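Long-range contacts in phenylalanyl-tRNA synthetase beta chain (Pyrococcus horikoshii, PDB 2CXI), which forms, with the alpha subunit, the tetrameric ligase that charges tRNA(Phe) with phenylalanine at the expense of ATP: residues 107-112 and 249-254; 259-264 and 274-279; 283-288 and 333-338; 305-310 and 340-345. All blocks are in the same frame, centred on the assembly; numbering follows the deposited sequence. Where two conformers were deposited one is given.

Contact 1: residues 107-112 and 249-254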
loop_
_atom_site.group_PDB
_atom_site.type_symbol
_atom_site.label_atom_id
_atom_site.label_comp_id
_atom_site.label_asym_id
_atom_site.label_seq_id
_atom_site.Cartn_x
_atom_site.Cartn_y
_atom_site.Cartn_z
ATOM N N ALA A 107 3.710 21.171 4.374
ATOM C CA ALA A 107 5.122 20.982 4.099
ATOM C C ALA A 107 5.766 20.159 5.210
ATOM O O ALA A 107 5.266 20.079 6.345
ATOM C CB ALA A 107 5.829 22.351 3.910
ATOM N N ILE A 108 6.885 19.551 4.856
ATOM C CA ILE A 108 7.757 18.939 5.828
ATOM C C ILE A 108 9.084 19.671 5.765
ATOM O O ILE A 108 9.600 19.951 4.699
ATOM C CB ILE A 108 7.931 17.418 5.535
ATOM C CG1 ILE A 108 6.595 16.710 5.718
ATOM C CG2 ILE A 108 9.053 16.775 6.438
ATOM C CD1 ILE A 108 6.511 15.345 4.979
ATOM N N VAL A 109 9.638 19.970 6.920
ATOM C CA VAL A 109 11.001 20.530 6.977
ATOM C C VAL A 109 11.872 19.582 7.835
ATOM O O VAL A 109 11.564 19.354 9.019
ATOM C CB VAL A 109 11.011 21.949 7.553
ATOM C CG1 VAL A 109 12.437 22.550 7.525
ATOM C CG2 VAL A 109 10.090 22.861 6.770
ATOM N N GLU A 110 12.943 19.024 7.241
ATOM C CA GLU A 110 13.745 17.983 7.938
ATOM C C GLU A 110 15.071 18.527 8.441
ATOM O O GLU A 110 15.540 19.531 7.924
ATOM C CB GLU A 110 14.052 16.807 6.989
ATOM C CG GLU A 110 12.785 16.070 6.605
ATOM C CD GLU A 110 13.038 14.885 5.689
ATOM O OE1 GLU A 110 14.038 14.906 4.975
ATOM O OE2 GLU A 110 12.217 13.947 5.681
ATOM N N GLY A 111 15.674 17.841 9.422
ATOM C CA GLY A 111 17.093 18.063 9.802
ATOM C C GLY A 111 17.288 19.293 10.665
ATOM O O GLY A 111 18.352 19.925 10.643
ATOM N N LEU A 112 16.258 19.642 11.431
ATOM C CA LEU A 112 16.345 20.808 12.275
ATOM C C LEU A 112 17.029 20.402 13.577
ATOM O O LEU A 112 16.875 19.273 14.048
ATOM C CB LEU A 112 14.952 21.378 12.547
ATOM C CG LEU A 112 14.309 22.062 11.312
ATOM C CD1 LEU A 112 12.808 22.177 11.508
ATOM C CD2 LEU A 112 14.918 23.440 11.008
ATOM N N VAL A 249 6.348 31.517 3.917
ATOM C CA VAL A 249 7.031 32.233 4.990
ATOM C C VAL A 249 7.565 31.229 6.063
ATOM O O VAL A 249 8.734 31.278 6.437
ATOM C CB VAL A 249 6.100 33.335 5.588
ATOM C CG1 VAL A 249 6.666 33.876 6.925
ATOM C CG2 VAL A 249 5.883 34.474 4.549
HETATM N N MSE A 250 6.709 30.324 6.533
HETATM C CA MSE A 250 7.087 29.324 7.568
HETATM C C MSE A 250 8.279 28.477 7.136
HETATM O O MSE A 250 9.231 28.311 7.899
HETATM C CB MSE A 250 5.926 28.368 7.911
HETATM C CG MSE A 250 4.734 28.987 8.633
HETATM SE SE MSE A 250 5.222 29.805 10.436
HETATM C CE MSE A 250 6.441 28.501 11.101
ATOM N N VAL A 251 8.201 27.876 5.945
ATOM C CA VAL A 251 9.281 26.971 5.516
ATOM C C VAL A 251 10.602 27.684 5.179
ATOM O O VAL A 251 11.661 27.116 5.393
ATOM C CB VAL A 251 8.857 26.040 4.305
ATOM C CG1 VAL A 251 7.557 25.282 4.623
ATOM C CG2 VAL A 251 8.687 26.835 3.001
ATOM N N THR A 252 10.543 28.902 4.622
ATOM C CA THR A 252 11.773 29.636 4.373
ATOM C C THR A 252 12.398 30.148 5.668
ATOM O O THR A 252 13.617 30.210 5.761
ATOM C CB THR A 252 11.626 30.760 3.315
ATOM O OG1 THR A 252 10.632 31.706 3.725
ATOM C CG2 THR A 252 11.099 30.174 1.944
ATOM N N ALA A 253 11.584 30.474 6.667
ATOM C CA ALA A 253 12.170 30.798 7.971
ATOM C C ALA A 253 12.970 29.592 8.517
ATOM O O ALA A 253 14.103 29.737 8.984
ATOM C CB ALA A 253 11.088 31.239 8.948
ATOM N N LEU A 254 12.382 28.394 8.430
ATOM C CA LEU A 254 13.054 27.167 8.871
ATOM C C LEU A 254 14.260 26.779 8.021
ATOM O O LEU A 254 15.273 26.277 8.546
ATOM C CB LEU A 254 12.029 26.006 9.014
ATOM C CG LEU A 254 10.955 26.152 10.100
ATOM C CD1 LEU A 254 9.965 24.968 10.116
ATOM C CD2 LEU A 254 11.579 26.365 11.509
#
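V109 holds CG1 anti to its backbone N (chi1 -177°), and this turns both methyls toward the helix, where they meet V251 and L254. V109 CG1 lies against L254 CB at 3.8 Å. V109 CG2 comes 4.0 Å from L254 CD1 and also reaches V251 CG1. The V251 methyl CG1 stands anti to the carbonyl carbon of its own residue. From there it presses on A107 CB at 3.5 Å, tighter than a usual carbon contact. L112 extends the patch past the end of the strand: its CD1 is 4.2 Å from L254 CD1, while its CD2 lies near L254 O. Strand 103-110 and helix 240-255 run almost in the same direction here, with segment axes 9.3 Å apart and 7° from parallel. The helix packs on one face of the large mixed sheet of the B3/4 region. V231 of the neighbouring strand and M122 of helix 116-133 also pack on L254. No hydrogen bond crosses between 107-112 and 249-254. All five touching residues are buried, and small and branched aliphatic groups alone meet side chain to side chain. The contact therefore rests on close apolar packing and the exclusion of water.

Contact 2: residues 259-264 and 274-279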
loop_
_atom_site.group_PDB
_atom_site.type_symbol
_atom_site.label_atom_id
_atom_site.label_comp_id
_atom_site.label_asym_id
_atom_site.label_seq_id
_atom_site.Cartn_x
_atom_site.Cartn_y
_atom_site.Cartn_z
ATOM N N GLY A 259 17.036 23.879 7.936
ATOM C CA GLY A 259 15.968 22.941 7.534
ATOM C C GLY A 259 15.962 22.601 6.049
ATOM O O GLY A 259 16.168 23.464 5.179
ATOM N N LYS A 260 15.700 21.339 5.739
ATOM C CA LYS A 260 15.585 20.890 4.333
ATOM C C LYS A 260 14.103 20.745 3.993
ATOM O O LYS A 260 13.393 19.987 4.637
ATOM C CB LYS A 260 16.418 19.603 4.108
ATOM C CG LYS A 260 17.933 19.872 4.454
ATOM C CD LYS A 260 18.808 18.627 4.327
ATOM C CE LYS A 260 20.283 18.966 4.684
ATOM N NZ LYS A 260 20.950 17.786 5.379
ATOM N N ILE A 261 13.637 21.516 3.014
ATOM C CA ILE A 261 12.197 21.657 2.767
ATOM C C ILE A 261 11.768 20.529 1.836
ATOM O O ILE A 261 12.396 20.293 0.798
ATOM C CB ILE A 261 11.896 22.995 2.079
ATOM C CG1 ILE A 261 12.343 24.161 2.952
ATOM C CG2 ILE A 261 10.384 23.099 1.713
ATOM C CD1 ILE A 261 12.235 25.532 2.222
ATOM N N ARG A 262 10.701 19.839 2.213
ATOM C CA ARG A 262 10.226 18.677 1.464
ATOM C C ARG A 262 8.791 18.951 1.110
ATOM O O ARG A 262 8.015 19.369 1.987
ATOM C CB ARG A 262 10.324 17.424 2.337
ATOM C CG ARG A 262 11.761 17.065 2.761
ATOM C CD ARG A 262 12.653 16.872 1.541
ATOM N NE ARG A 262 14.046 16.559 1.816
ATOM C CZ ARG A 262 15.080 17.296 1.411
ATOM N NH1 ARG A 262 14.892 18.448 0.733
ATOM N NH2 ARG A 262 16.305 16.890 1.692
ATOM N N SER A 263 8.420 18.739 -0.154
ATOM C CA SER A 263 7.070 19.001 -0.595
ATOM C C SER A 263 6.168 17.807 -0.309
ATOM O O SER A 263 6.641 16.678 -0.154
ATOM C CB SER A 263 7.015 19.348 -2.085
ATOM O OG SER A 263 7.402 18.264 -2.882
ATOM N N VAL A 264 4.871 18.069 -0.223
ATOM C CA VAL A 264 3.917 16.995 -0.047
ATOM C C VAL A 264 2.877 17.116 -1.175
ATOM O O VAL A 264 2.705 18.205 -1.773
ATOM C CB VAL A 264 3.299 16.892 1.409
ATOM C CG1 VAL A 264 4.211 17.469 2.524
ATOM C CG2 VAL A 264 1.922 17.408 1.505
ATOM N N GLU A 274 1.230 20.292 -5.462
ATOM C CA GLU A 274 2.418 19.940 -4.727
ATOM C C GLU A 274 2.807 21.160 -3.910
ATOM O O GLU A 274 3.064 22.229 -4.480
ATOM C CB GLU A 274 3.538 19.579 -5.696
ATOM C CG GLU A 274 4.843 19.214 -5.004
ATOM C CD GLU A 274 6.051 19.103 -5.952
ATOM O OE1 GLU A 274 5.866 19.164 -7.199
ATOM O OE2 GLU A 274 7.217 18.980 -5.451
ATOM N N THR A 275 2.836 21.038 -2.586
ATOM C CA THR A 275 3.210 22.221 -1.746
ATOM C C THR A 275 4.432 21.927 -0.844
ATOM O O THR A 275 4.628 20.765 -0.476
ATOM C CB THR A 275 2.007 22.723 -0.887
ATOM O OG1 THR A 275 1.633 21.714 0.027
ATOM C CG2 THR A 275 0.731 22.946 -1.724
ATOM N N PRO A 276 5.260 22.925 -0.471
ATOM C CA PRO A 276 5.185 24.312 -0.957
ATOM C C PRO A 276 5.692 24.443 -2.378
ATOM O O PRO A 276 6.476 23.608 -2.870
ATOM C CB PRO A 276 6.153 25.075 -0.017
ATOM C CG PRO A 276 7.257 24.003 0.289
ATOM C CD PRO A 276 6.442 22.707 0.404
ATOM N N ASP A 277 5.246 25.489 -3.035
ATOM C CA ASP A 277 5.797 25.852 -4.339
ATOM C C ASP A 277 6.607 27.114 -4.168
ATOM O O ASP A 277 6.034 28.189 -3.999
ATOM C CB ASP A 277 4.642 26.112 -5.288
ATOM C CG ASP A 277 5.100 26.514 -6.703
ATOM O OD1 ASP A 277 6.318 26.683 -6.988
ATOM O OD2 ASP A 277 4.253 26.694 -7.584
ATOM N N LEU A 278 7.936 27.000 -4.231
ATOM C CA LEU A 278 8.788 28.152 -3.998
ATOM C C LEU A 278 9.400 28.690 -5.298
ATOM O O LEU A 278 10.425 29.359 -5.264
ATOM C CB LEU A 278 9.866 27.797 -2.999
ATOM C CG LEU A 278 9.353 27.474 -1.582
ATOM C CD1 LEU A 278 10.578 27.140 -0.741
ATOM C CD2 LEU A 278 8.599 28.646 -0.917
ATOM N N THR A 279 8.758 28.394 -6.437
ATOM C CA THR A 279 9.158 28.988 -7.714
ATOM C C THR A 279 9.205 30.529 -7.585
ATOM O O THR A 279 8.206 31.143 -7.179
ATOM C CB THR A 279 8.097 28.634 -8.766
ATOM O OG1 THR A 279 8.062 27.222 -8.933
ATOM C CG2 THR A 279 8.464 29.194 -10.152
#
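S263 and E274 meet through a hydrogen bond beside the backbone pairing of a beta hairpin. The side chain of E274 can be followed outward. Its CG stands anti to the backbone N (chi1 179°), and the chain runs on extended, which carries the carboxylate alongside S263. From CB the chain leads to E274 CG, which passes S263 OG at 3.5 Å. CD follows past the same serine. At the tip, E274 OE2 accepts a hydrogen bond from S263 OG at 2.7 Å, using the anti lone pair, the one turned away from OE1. The backbones join next to this bond. V264 and T275 form an antiparallel hydrogen-bonded pair: V264 N donates to T275 O at 2.7 Å, and T275 N donates to V264 O at 3.0 Å. A close CA-H...O contact from S263 CA to T275 O accompanies them.

After T275 a cis peptide bond leads into P276, where the chain leaves the strand. P276 CG packs obliquely on I261 CG2 at 3.6 Å. Further along, I261 CD1 and L278 CD1 meet tip to tip at 3.8 Å. D277 OD1 then accepts from T279 N in an Asx turn and takes a second bond from T279 OG1.

The hairpin of strands 260-267 and 272-275 belongs to the large mixed sheet. Strand 260-267 pairs with strand 84-93 and strand 103-110, and T275 OG1 is hydrogen-bonded to Y106 O of the latter. P276 and L278 also touch helix 240-255, through L247 and N248.

Contact 3: residues 283-288 and 333-338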
loop_
_atom_site.group_PDB
_atom_site.type_symbol
_atom_site.label_atom_id
_atom_site.label_comp_id
_atom_site.label_asym_id
_atom_site.label_seq_id
_atom_site.Cartn_x
_atom_site.Cartn_y
_atom_site.Cartn_z
ATOM N N PHE A 283 8.421 39.821 -12.224
ATOM C CA PHE A 283 7.969 41.174 -12.502
ATOM C C PHE A 283 8.931 41.827 -13.501
ATOM O O PHE A 283 10.102 41.492 -13.556
ATOM C CB PHE A 283 7.951 42.017 -11.222
ATOM C CG PHE A 283 6.918 43.127 -11.237
ATOM C CD1 PHE A 283 5.587 42.862 -10.885
ATOM C CD2 PHE A 283 7.284 44.441 -11.580
ATOM C CE1 PHE A 283 4.624 43.894 -10.891
ATOM C CE2 PHE A 283 6.315 45.490 -11.580
ATOM C CZ PHE A 283 5.002 45.216 -11.241
ATOM N N GLU A 284 8.419 42.779 -14.277
ATOM C CA GLU A 284 9.232 43.500 -15.253
ATOM C C GLU A 284 9.064 44.992 -15.050
ATOM O O GLU A 284 7.945 45.476 -14.885
ATOM C CB GLU A 284 8.814 43.132 -16.683
ATOM C CG GLU A 284 8.881 41.649 -16.992
ATOM C CD GLU A 284 8.843 41.359 -18.497
ATOM O OE1 GLU A 284 9.081 42.305 -19.293
ATOM O OE2 GLU A 284 8.608 40.190 -18.879
ATOM N N VAL A 285 10.172 45.715 -15.038
ATOM C CA VAL A 285 10.116 47.168 -14.896
ATOM C C VAL A 285 11.109 47.844 -15.869
ATOM O O VAL A 285 12.216 47.358 -16.093
ATOM C CB VAL A 285 10.369 47.631 -13.405
ATOM C CG1 VAL A 285 11.817 47.441 -13.013
ATOM C CG2 VAL A 285 9.901 49.084 -13.183
ATOM N N GLU A 286 10.702 48.978 -16.419
ATOM C CA GLU A 286 11.597 49.815 -17.248
ATOM C C GLU A 286 12.523 50.584 -16.315
ATOM O O GLU A 286 12.043 51.285 -15.441
ATOM C CB GLU A 286 10.734 50.823 -18.045
ATOM C CG GLU A 286 9.887 50.168 -19.133
ATOM C CD GLU A 286 10.749 49.605 -20.250
ATOM O OE1 GLU A 286 11.955 49.965 -20.324
ATOM O OE2 GLU A 286 10.235 48.788 -21.046
ATOM N N LEU A 287 13.839 50.486 -16.498
ATOM C CA LEU A 287 14.767 51.177 -15.585
ATOM C C LEU A 287 14.651 52.707 -15.637
ATOM O O LEU A 287 14.942 53.405 -14.663
ATOM C CB LEU A 287 16.198 50.735 -15.824
ATOM C CG LEU A 287 16.380 49.247 -15.477
ATOM C CD1 LEU A 287 17.636 48.720 -16.083
ATOM C CD2 LEU A 287 16.383 49.018 -13.980
ATOM N N ASP A 288 14.194 53.231 -16.769
ATOM C CA ASP A 288 14.007 54.680 -16.839
ATOM C C ASP A 288 12.797 55.139 -15.999
ATOM O O ASP A 288 12.788 56.262 -15.529
ATOM C CB ASP A 288 14.001 55.195 -18.278
ATOM C CG ASP A 288 14.426 56.662 -18.368
ATOM O OD1 ASP A 288 15.608 57.020 -18.095
ATOM O OD2 ASP A 288 13.609 57.530 -18.670
HETATM N N MSE A 333 2.864 44.493 -6.605
HETATM C CA MSE A 333 1.694 44.585 -7.502
HETATM C C MSE A 333 1.945 45.568 -8.651
HETATM O O MSE A 333 1.565 45.319 -9.789
HETATM C CB MSE A 333 0.466 45.061 -6.722
HETATM C CG MSE A 333 -0.605 44.028 -6.426
HETATM SE SE MSE A 333 -1.690 44.512 -4.856
HETATM C CE MSE A 333 -3.403 43.918 -5.524
ATOM N N HIS A 334 2.618 46.678 -8.341
ATOM C CA HIS A 334 2.773 47.776 -9.295
ATOM C C HIS A 334 4.237 48.202 -9.442
ATOM O O HIS A 334 5.040 47.980 -8.539
ATOM C CB HIS A 334 1.947 48.981 -8.813
ATOM C CG HIS A 334 0.497 48.680 -8.597
ATOM N ND1 HIS A 334 -0.313 48.184 -9.594
ATOM C CD2 HIS A 334 -0.285 48.787 -7.492
ATOM C CE1 HIS A 334 -1.533 48.002 -9.123
ATOM N NE2 HIS A 334 -1.548 48.371 -7.852
ATOM N N ALA A 335 4.564 48.859 -10.558
ATOM C CA ALA A 335 5.912 49.431 -10.762
ATOM C C ALA A 335 6.396 50.292 -9.572
ATOM O O ALA A 335 7.600 50.255 -9.199
ATOM C CB ALA A 335 5.993 50.200 -12.074
ATOM N N ARG A 336 5.472 51.017 -8.939
ATOM C CA ARG A 336 5.872 51.852 -7.779
ATOM C C ARG A 336 6.398 50.988 -6.582
ATOM O O ARG A 336 7.080 51.501 -5.703
ATOM C CB ARG A 336 4.740 52.759 -7.310
ATOM C CG ARG A 336 3.587 51.984 -6.629
ATOM C CD ARG A 336 2.575 52.837 -5.913
ATOM N NE ARG A 336 1.326 52.106 -5.631
ATOM C CZ ARG A 336 0.179 52.704 -5.336
ATOM N NH1 ARG A 336 0.085 54.041 -5.331
ATOM N NH2 ARG A 336 -0.888 51.970 -5.062
ATOM N N ASP A 337 6.036 49.704 -6.539
ATOM C CA ASP A 337 6.562 48.788 -5.497
ATOM C C ASP A 337 8.055 48.462 -5.729
ATOM O O ASP A 337 8.801 48.347 -4.766
ATOM C CB ASP A 337 5.746 47.482 -5.382
ATOM C CG ASP A 337 4.281 47.716 -5.116
ATOM O OD1 ASP A 337 3.949 48.607 -4.310
ATOM O OD2 ASP A 337 3.379 47.055 -5.674
ATOM N N ILE A 338 8.459 48.284 -7.003
ATOM C CA ILE A 338 9.871 48.131 -7.332
ATOM C C ILE A 338 10.618 49.411 -6.966
ATOM O O ILE A 338 11.714 49.367 -6.395
ATOM C CB ILE A 338 10.083 47.802 -8.825
ATOM C CG1 ILE A 338 9.133 46.657 -9.284
ATOM C CG2 ILE A 338 11.546 47.440 -9.074
ATOM C CD1 ILE A 338 9.224 45.326 -8.375
#
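In the B5 domain, strand 281-286 lays F283 and V285 against the start of helix 335-346 and the loop before it. The F283 ring touches M333, H334, A335 and I338. F283 CE1 comes 3.6 Å from M333 O, which lies at the ring edge and in its plane. F283 CZ sits 3.6 Å from H334 C and close to A335 N. Across the ring from CE1, F283 CD2 meets I338 CG1 at 3.7 Å, and the two side chains pass at a slant. The first torsion of F283 (chi1 -151°) puts CG anti to the backbone N and points the ring edge at the loop. A leucine in place of F283 would probably lose the ring-edge contact with M333 O and the H334-A335 peptide and open a gap beside I338 CG1.

Strand 281-286 is an outer strand of a three-stranded antiparallel sheet within this chain. It pairs with strand 320-325, whose L323 also packs on I338. L307 of helix 300-309 touches I338 as well.

The loop at the edge of the ring is held by D337. D337 OD2 accepts from M333 N and from H334 N, each at 2.8 Å, and the two donors come from opposite faces of the carboxylate plane. D337 is predicted to bind magnesium together with the alpha subunit, along with D331, E340 and D341. The contact thus holds one of the predicted ligands. Two residues on from F283 along the strand, V285 faces the same helix. V285 CG1 slides past I338 CG2 at 3.9 Å, while V285 CG2 touches A335 CB more loosely.

Contact 4: residues 305-310 and 340-345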
loop_
_atom_site.group_PDB
_atom_site.type_symbol
_atom_site.label_atom_id
_atom_site.label_comp_id
_atom_site.label_asym_id
_atom_site.label_seq_id
_atom_site.Cartn_x
_atom_site.Cartn_y
_atom_site.Cartn_z
ATOM N N GLU A 305 22.297 46.593 -8.794
ATOM C CA GLU A 305 22.973 46.315 -7.537
ATOM C C GLU A 305 22.071 46.599 -6.339
ATOM O O GLU A 305 22.121 45.885 -5.354
ATOM C CB GLU A 305 24.209 47.186 -7.386
ATOM C CG GLU A 305 25.353 46.875 -8.349
ATOM C CD GLU A 305 26.568 47.710 -8.016
ATOM O OE1 GLU A 305 26.990 48.564 -8.851
ATOM O OE2 GLU A 305 27.081 47.532 -6.885
ATOM N N LEU A 306 21.289 47.664 -6.409
ATOM C CA LEU A 306 20.354 47.980 -5.316
ATOM C C LEU A 306 19.251 46.914 -5.205
ATOM O O LEU A 306 18.941 46.455 -4.104
ATOM C CB LEU A 306 19.743 49.362 -5.510
ATOM C CG LEU A 306 20.686 50.567 -5.314
ATOM C CD1 LEU A 306 19.912 51.829 -5.589
ATOM C CD2 LEU A 306 21.346 50.644 -3.911
ATOM N N LEU A 307 18.673 46.515 -6.342
ATOM C CA LEU A 307 17.635 45.476 -6.334
ATOM C C LEU A 307 18.159 44.097 -5.902
ATOM O O LEU A 307 17.437 43.330 -5.273
ATOM C CB LEU A 307 16.988 45.376 -7.712
ATOM C CG LEU A 307 16.119 46.577 -8.117
ATOM C CD1 LEU A 307 15.761 46.399 -9.587
ATOM C CD2 LEU A 307 14.858 46.680 -7.273
ATOM N N GLU A 308 19.420 43.788 -6.221
ATOM C CA GLU A 308 20.036 42.566 -5.680
ATOM C C GLU A 308 20.167 42.547 -4.144
ATOM O O GLU A 308 20.033 41.493 -3.556
ATOM C CB GLU A 308 21.364 42.242 -6.380
ATOM C CG GLU A 308 21.171 41.877 -7.845
ATOM C CD GLU A 308 22.477 41.601 -8.576
ATOM O OE1 GLU A 308 23.500 42.196 -8.206
ATOM O OE2 GLU A 308 22.459 40.803 -9.540
ATOM N N LYS A 309 20.418 43.705 -3.509
ATOM C CA LYS A 309 20.371 43.827 -2.047
ATOM C C LYS A 309 18.971 43.640 -1.470
ATOM O O LYS A 309 18.842 43.430 -0.292
ATOM C CB LYS A 309 20.886 45.207 -1.584
ATOM C CG LYS A 309 22.375 45.428 -1.758
ATOM C CD LYS A 309 22.754 46.880 -1.451
ATOM C CE LYS A 309 24.235 47.119 -1.802
ATOM N NZ LYS A 309 24.713 48.432 -1.248
HETATM N N MSE A 310 17.940 43.757 -2.307
HETATM C CA MSE A 310 16.526 43.628 -1.903
HETATM C C MSE A 310 15.983 42.246 -2.272
HETATM O O MSE A 310 14.781 41.984 -2.203
HETATM C CB MSE A 310 15.691 44.745 -2.519
HETATM C CG MSE A 310 16.187 46.128 -2.117
HETATM SE SE MSE A 310 16.120 46.301 -0.097
HETATM C CE MSE A 310 14.142 46.312 0.203
ATOM N N GLU A 340 9.876 51.622 -4.713
ATOM C CA GLU A 340 10.028 51.700 -3.246
ATOM C C GLU A 340 11.231 50.907 -2.756
ATOM O O GLU A 340 11.994 51.367 -1.917
ATOM C CB GLU A 340 8.752 51.199 -2.541
ATOM C CG GLU A 340 8.599 51.651 -1.095
ATOM C CD GLU A 340 8.405 53.168 -0.984
ATOM O OE1 GLU A 340 7.957 53.810 -1.963
ATOM O OE2 GLU A 340 8.680 53.736 0.087
ATOM N N ASP A 341 11.425 49.708 -3.294
ATOM C CA ASP A 341 12.553 48.868 -2.822
ATOM C C ASP A 341 13.899 49.473 -3.218
ATOM O O ASP A 341 14.872 49.369 -2.483
ATOM C CB ASP A 341 12.443 47.430 -3.364
ATOM C CG ASP A 341 11.406 46.594 -2.624
ATOM O OD1 ASP A 341 10.954 47.019 -1.540
ATOM O OD2 ASP A 341 11.021 45.481 -3.051
ATOM N N VAL A 342 13.964 50.072 -4.405
ATOM C CA VAL A 342 15.179 50.837 -4.828
ATOM C C VAL A 342 15.498 51.976 -3.841
ATOM O O VAL A 342 16.678 52.171 -3.446
ATOM C CB VAL A 342 15.044 51.369 -6.286
ATOM C CG1 VAL A 342 16.244 52.281 -6.675
ATOM C CG2 VAL A 342 14.974 50.200 -7.274
ATOM N N LEU A 343 14.453 52.715 -3.442
ATOM C CA LEU A 343 14.617 53.839 -2.519
ATOM C C LEU A 343 15.078 53.334 -1.171
ATOM O O LEU A 343 15.974 53.899 -0.580
ATOM C CB LEU A 343 13.317 54.661 -2.374
ATOM C CG LEU A 343 12.825 55.408 -3.608
ATOM C CD1 LEU A 343 11.448 56.065 -3.375
ATOM C CD2 LEU A 343 13.842 56.457 -4.108
ATOM N N ILE A 344 14.497 52.226 -0.712
ATOM C CA ILE A 344 14.916 51.612 0.537
ATOM C C ILE A 344 16.383 51.196 0.511
ATOM O O ILE A 344 17.142 51.531 1.429
ATOM C CB ILE A 344 14.023 50.376 0.873
ATOM C CG1 ILE A 344 12.568 50.798 1.152
ATOM C CG2 ILE A 344 14.641 49.610 2.041
ATOM C CD1 ILE A 344 11.616 49.585 1.311
ATOM N N ALA A 345 16.772 50.457 -0.534
ATOM C CA ALA A 345 18.149 49.931 -0.702
ATOM C C ALA A 345 19.186 51.030 -0.836
ATOM O O ALA A 345 20.335 50.866 -0.392
ATOM C CB ALA A 345 18.238 49.005 -1.903
HETATM O O HOH W 1 22.986 50.870 -0.828
#
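The helices 300-309 and 335-346 cross almost at a right angle (91°) with segment axes 8.6 Å apart, and L306 and A345 have the nearest CA atoms. A345 CB fits between L306 and M310, 3.4 Å from L306 O. On the M310 side, A345 CB is 3.5 Å from M310 CG. L306 CD1 meets V342 CG1 at 3.9 Å, and its CD2 lies over the carbonyl of A345. Beside it, L307 CD2 presses on V342 CG2 at 3.5 Å. M310, a selenomethionine here, bends at chi2 (-59°) and chi3, which brings CE to both D341 OD1 and I344 CG2. A glycine in place of L306 would probably open a gap beside V342 CG1 and leave A345 with less packing. One water accepts from K309 NZ and donates to A345 O, bridging the two helices. D341 turns its other oxygen, OD2, to R329 in a salt bridge and to Y312 OH in a hydrogen bond. D341 and E340 are predicted magnesium ligands shared with the alpha subunit. No direct hydrogen bond joins 305-310 to 340-345, so packing of aliphatic and selenomethionine groups holds the crossing, with one water-mediated polar link.

Overall arrangement
Along the chain the contacts fall into two groups. Contacts 1 and 2 both involve the large mixed sheet, their centres 9 Å apart. They touch, because strands 103-110 and 260-267 are neighbours there, and helix 240-255 leads on to strand 260-267. Contacts 3 and 4 lie in the B5 domain, 12 Å apart between centres. They share helix 335-346, touch through I338 and L307, and their segments alternate along the chain. Contact 3 opens just after contact 2 closes, yet their centres are 28 Å apart. This chain is the N-terminal part of the beta subunit; the ligase function is that of the whole enzyme. It passes from the B3/4 region to the B5 domain, where the predicted magnesium-binding residues gather.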